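Local coordinates for protein putative dehydratase (Salmonella enterica subsp. enterica serovar Enteritidis, PDB 3TW9) that dehydrates D-gluconate to 2-dehydro-3-deoxy-D-gluconate with low activity in vitro, using one magnesium ion per subunit, and belongs to the mandelate racemase family of the enolase superfamily, at residues Asn382-Glu394 with Gly409-Pro421. Numbering follows the deposited sequence.
Sequences NDALRDVFPGCPE and GIDIDEAKAAKYP
Val-388, last residue of the short helix 383-388, packs against helix 414-417, which Asp-413 N-caps. In this enolase-superfamily fold the 409-421 segment lies on strand 31-39 of the N-terminal domain, while helix 383-388 meets Pro-41 and Leu-46. With CG1 anti to the backbone N (chi1 172°), the two branches of Val-388 part: CG1 lies 3.8 Å from CB of Ala-417, whose small methyl lets the backbones come near, while CG2 reaches CE2 of Tyr-420 at 3.6 Å. Farther along the same ring, Ala-384 sets its CB against CZ. Val-388 O takes the N-H of Asp-413, and Asp-411 N gives a second bond to Pro-390 O, so two backbone bonds tie the segments together at the end of helix 383-388 and just after it.

Lys-416 runs extended from CB to its tip. CB rests on Val-388 CG2, CD and CE pass the Asp-387 carboxylate, and NZ forms a salt bridge with Asp-387 OD1 at 2.8 Å, on the syn side but 34° out of plane. A water joins NZ to Asp-387 O. Asp-387 OD2 receives a hydrogen bond from a second water, 2.6 Å away, which accepts from Lys-419 NZ and lies at the edge of the Tyr-420 ring, 3.1 Å from OH.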
# COMPACT_ATOMS: atom_id res chain seq x y z
N ASN C 382 26.36 19.05 7.72
CA ASN C 382 27.34 20.15 7.82
C ASN C 382 26.91 21.37 7.00
O ASN C 382 25.86 21.32 6.33
CB ASN C 382 28.77 19.66 7.49
CG ASN C 382 28.97 19.32 6.01
OD1 ASN C 382 28.04 19.35 5.21
ND2 ASN C 382 30.23 19.00 5.66
N ASP C 383 27.68 22.45 7.03
CA ASP C 383 27.36 23.64 6.22
C ASP C 383 27.27 23.32 4.72
O ASP C 383 26.30 23.71 4.07
CB ASP C 383 28.36 24.77 6.42
CG ASP C 383 28.41 25.28 7.85
OD1 ASP C 383 27.35 25.48 8.46
OD2 ASP C 383 29.54 25.47 8.34
N ALA C 384 28.25 22.61 4.19
CA ALA C 384 28.30 22.32 2.76
C ALA C 384 27.02 21.61 2.27
O ALA C 384 26.44 21.99 1.26
CB ALA C 384 29.52 21.52 2.43
N LEU C 385 26.56 20.61 3.02
CA LEU C 385 25.32 19.93 2.65
C LEU C 385 24.15 20.88 2.56
O LEU C 385 23.36 20.79 1.63
CB LEU C 385 24.99 18.79 3.62
CG LEU C 385 25.79 17.52 3.40
CD1 LEU C 385 25.61 16.61 4.60
CD2 LEU C 385 25.38 16.84 2.10
N ARG C 386 24.02 21.76 3.56
CA ARG C 386 22.93 22.74 3.58
C ARG C 386 23.02 23.73 2.41
O ARG C 386 22.01 24.15 1.85
CB ARG C 386 22.89 23.49 4.92
CG ARG C 386 22.20 22.72 6.06
CD ARG C 386 22.19 23.52 7.39
NE ARG C 386 23.52 23.66 7.98
CZ ARG C 386 24.08 22.77 8.81
NH1 ARG C 386 23.40 21.69 9.16
NH2 ARG C 386 25.31 22.97 9.28
N ASP C 387 24.26 24.04 2.03
CA ASP C 387 24.55 25.05 1.01
C ASP C 387 24.24 24.46 -0.36
O ASP C 387 23.58 25.10 -1.19
CB ASP C 387 26.04 25.44 1.10
CG ASP C 387 26.39 26.66 0.26
OD1 ASP C 387 25.52 27.52 0.04
OD2 ASP C 387 27.56 26.76 -0.16
N VAL C 388 24.67 23.22 -0.58
CA VAL C 388 24.48 22.53 -1.85
C VAL C 388 23.01 22.15 -2.07
O VAL C 388 22.51 22.19 -3.20
CB VAL C 388 25.43 21.30 -1.98
CG1 VAL C 388 25.09 20.44 -3.23
CG2 VAL C 388 26.90 21.75 -2.07
N PHE C 389 22.33 21.82 -0.98
CA PHE C 389 20.95 21.33 -1.02
C PHE C 389 19.99 22.23 -0.25
O PHE C 389 19.60 21.89 0.88
CB PHE C 389 20.84 19.91 -0.42
CG PHE C 389 21.57 18.86 -1.19
CD1 PHE C 389 20.93 18.16 -2.22
CD2 PHE C 389 22.89 18.53 -0.87
CE1 PHE C 389 21.59 17.16 -2.92
CE2 PHE C 389 23.57 17.54 -1.56
CZ PHE C 389 22.91 16.85 -2.61
N PRO C 390 19.57 23.37 -0.84
CA PRO C 390 18.62 24.24 -0.14
C PRO C 390 17.23 23.60 0.03
O PRO C 390 16.68 23.02 -0.92
CB PRO C 390 18.55 25.50 -1.02
CG PRO C 390 19.03 25.08 -2.34
CD PRO C 390 20.04 23.98 -2.10
N GLY C 391 16.69 23.72 1.25
CA GLY C 391 15.42 23.09 1.61
C GLY C 391 15.53 21.95 2.61
O GLY C 391 14.53 21.27 2.87
N CYS C 392 16.72 21.75 3.20
CA CYS C 392 16.91 20.74 4.27
C CYS C 392 15.89 20.97 5.40
O CYS C 392 15.55 22.12 5.71
CB CYS C 392 18.34 20.75 4.82
SG CYS C 392 19.59 20.09 3.68
N PRO C 393 15.37 19.88 5.99
CA PRO C 393 14.34 19.96 7.01
C PRO C 393 14.82 20.66 8.28
O PRO C 393 16.01 20.57 8.66
CB PRO C 393 14.03 18.49 7.33
CG PRO C 393 14.48 17.75 6.14
CD PRO C 393 15.68 18.48 5.65
N GLU C 394 13.87 21.33 8.92
CA GLU C 394 14.11 22.00 10.19
C GLU C 394 14.23 20.97 11.31
O GLU C 394 13.32 20.17 11.50
CB GLU C 394 12.93 22.94 10.45
CG GLU C 394 13.27 24.21 11.15
CD GLU C 394 14.54 24.87 10.62
OE1 GLU C 394 14.65 25.12 9.39
OE2 GLU C 394 15.43 25.17 11.44
N GLY C 409 10.42 19.38 -1.76
CA GLY C 409 10.85 20.64 -1.10
C GLY C 409 12.35 20.83 -0.98
O GLY C 409 12.86 21.51 -0.07
N ILE C 410 13.09 20.23 -1.90
CA ILE C 410 14.54 20.23 -1.83
C ILE C 410 15.05 20.61 -3.21
O ILE C 410 14.39 20.35 -4.21
CB ILE C 410 15.08 18.80 -1.42
CG1 ILE C 410 16.56 18.81 -1.02
CG2 ILE C 410 14.78 17.74 -2.51
CD1 ILE C 410 16.82 19.50 0.24
N ASP C 411 16.21 21.26 -3.25
CA ASP C 411 16.84 21.50 -4.53
C ASP C 411 18.31 21.15 -4.44
O ASP C 411 18.79 20.77 -3.37
CB ASP C 411 16.60 22.94 -5.01
CG ASP C 411 16.44 23.04 -6.53
OD1 ASP C 411 17.03 22.22 -7.27
OD2 ASP C 411 15.72 23.94 -7.00
N ILE C 412 19.01 21.23 -5.57
CA ILE C 412 20.45 21.09 -5.60
C ILE C 412 21.06 22.23 -6.43
O ILE C 412 20.52 22.62 -7.47
CB ILE C 412 20.90 19.70 -6.14
CG1 ILE C 412 22.41 19.51 -5.93
CG2 ILE C 412 20.43 19.47 -7.59
CD1 ILE C 412 22.93 18.08 -6.21
N ASP C 413 22.15 22.79 -5.92
CA ASP C 413 22.93 23.78 -6.66
C ASP C 413 24.08 23.03 -7.31
O ASP C 413 25.05 22.65 -6.64
CB ASP C 413 23.46 24.86 -5.70
CG ASP C 413 24.06 26.07 -6.44
OD1 ASP C 413 24.78 25.88 -7.44
OD2 ASP C 413 23.81 27.21 -6.02
N GLU C 414 23.97 22.84 -8.62
CA GLU C 414 24.95 22.06 -9.39
C GLU C 414 26.35 22.65 -9.38
O GLU C 414 27.33 21.91 -9.32
CB GLU C 414 24.44 21.89 -10.80
CG GLU C 414 23.18 21.04 -10.86
CD GLU C 414 22.83 20.66 -12.26
OE1 GLU C 414 23.71 20.11 -12.96
OE2 GLU C 414 21.68 20.93 -12.66
N ALA C 415 26.46 23.98 -9.44
CA ALA C 415 27.78 24.64 -9.35
C ALA C 415 28.45 24.39 -8.00
O ALA C 415 29.64 24.09 -7.94
CB ALA C 415 27.67 26.13 -9.64
N LYS C 416 27.68 24.48 -6.92
CA LYS C 416 28.20 24.19 -5.57
C LYS C 416 28.52 22.69 -5.35
O LYS C 416 29.53 22.35 -4.73
CB LYS C 416 27.24 24.74 -4.50
CG LYS C 416 27.16 26.27 -4.49
CD LYS C 416 26.13 26.78 -3.51
CE LYS C 416 26.11 28.31 -3.44
NZ LYS C 416 25.12 28.82 -2.45
N ALA C 417 27.67 21.83 -5.90
CA ALA C 417 27.88 20.37 -5.85
C ALA C 417 29.20 19.93 -6.49
O ALA C 417 29.89 19.05 -5.95
CB ALA C 417 26.71 19.65 -6.52
N ALA C 418 29.55 20.57 -7.61
CA ALA C 418 30.78 20.27 -8.37
C ALA C 418 32.06 20.56 -7.59
O ALA C 418 33.13 20.01 -7.92
CB ALA C 418 30.77 21.04 -9.70
N LYS C 419 31.94 21.38 -6.54
CA LYS C 419 33.07 21.73 -5.68
C LYS C 419 33.48 20.61 -4.74
O LYS C 419 34.58 20.65 -4.17
CB LYS C 419 32.74 22.99 -4.87
CG LYS C 419 32.56 24.25 -5.72
CD LYS C 419 31.83 25.35 -4.95
CE LYS C 419 32.50 25.72 -3.63
NZ LYS C 419 31.54 26.33 -2.66
N TYR C 420 32.60 19.61 -4.57
CA TYR C 420 32.87 18.45 -3.72
C TYR C 420 32.83 17.15 -4.53
O TYR C 420 31.85 16.40 -4.44
CB TYR C 420 31.85 18.38 -2.56
CG TYR C 420 31.68 19.69 -1.83
CD1 TYR C 420 32.56 20.08 -0.82
CD2 TYR C 420 30.65 20.57 -2.17
CE1 TYR C 420 32.41 21.30 -0.15
CE2 TYR C 420 30.48 21.79 -1.52
CZ TYR C 420 31.37 22.14 -0.52
OH TYR C 420 31.21 23.35 0.12
N PRO C 421 33.90 16.87 -5.32
CA PRO C 421 33.87 15.64 -6.11
C PRO C 421 33.93 14.40 -5.23
O PRO C 421 34.45 14.43 -4.11
CB PRO C 421 35.12 15.75 -7.00
CG PRO C 421 36.04 16.62 -6.23
CD PRO C 421 35.17 17.61 -5.51
O HOH W 1 22.65 27.26 -2.24
O HOH W 2 29.16 25.15 -1.41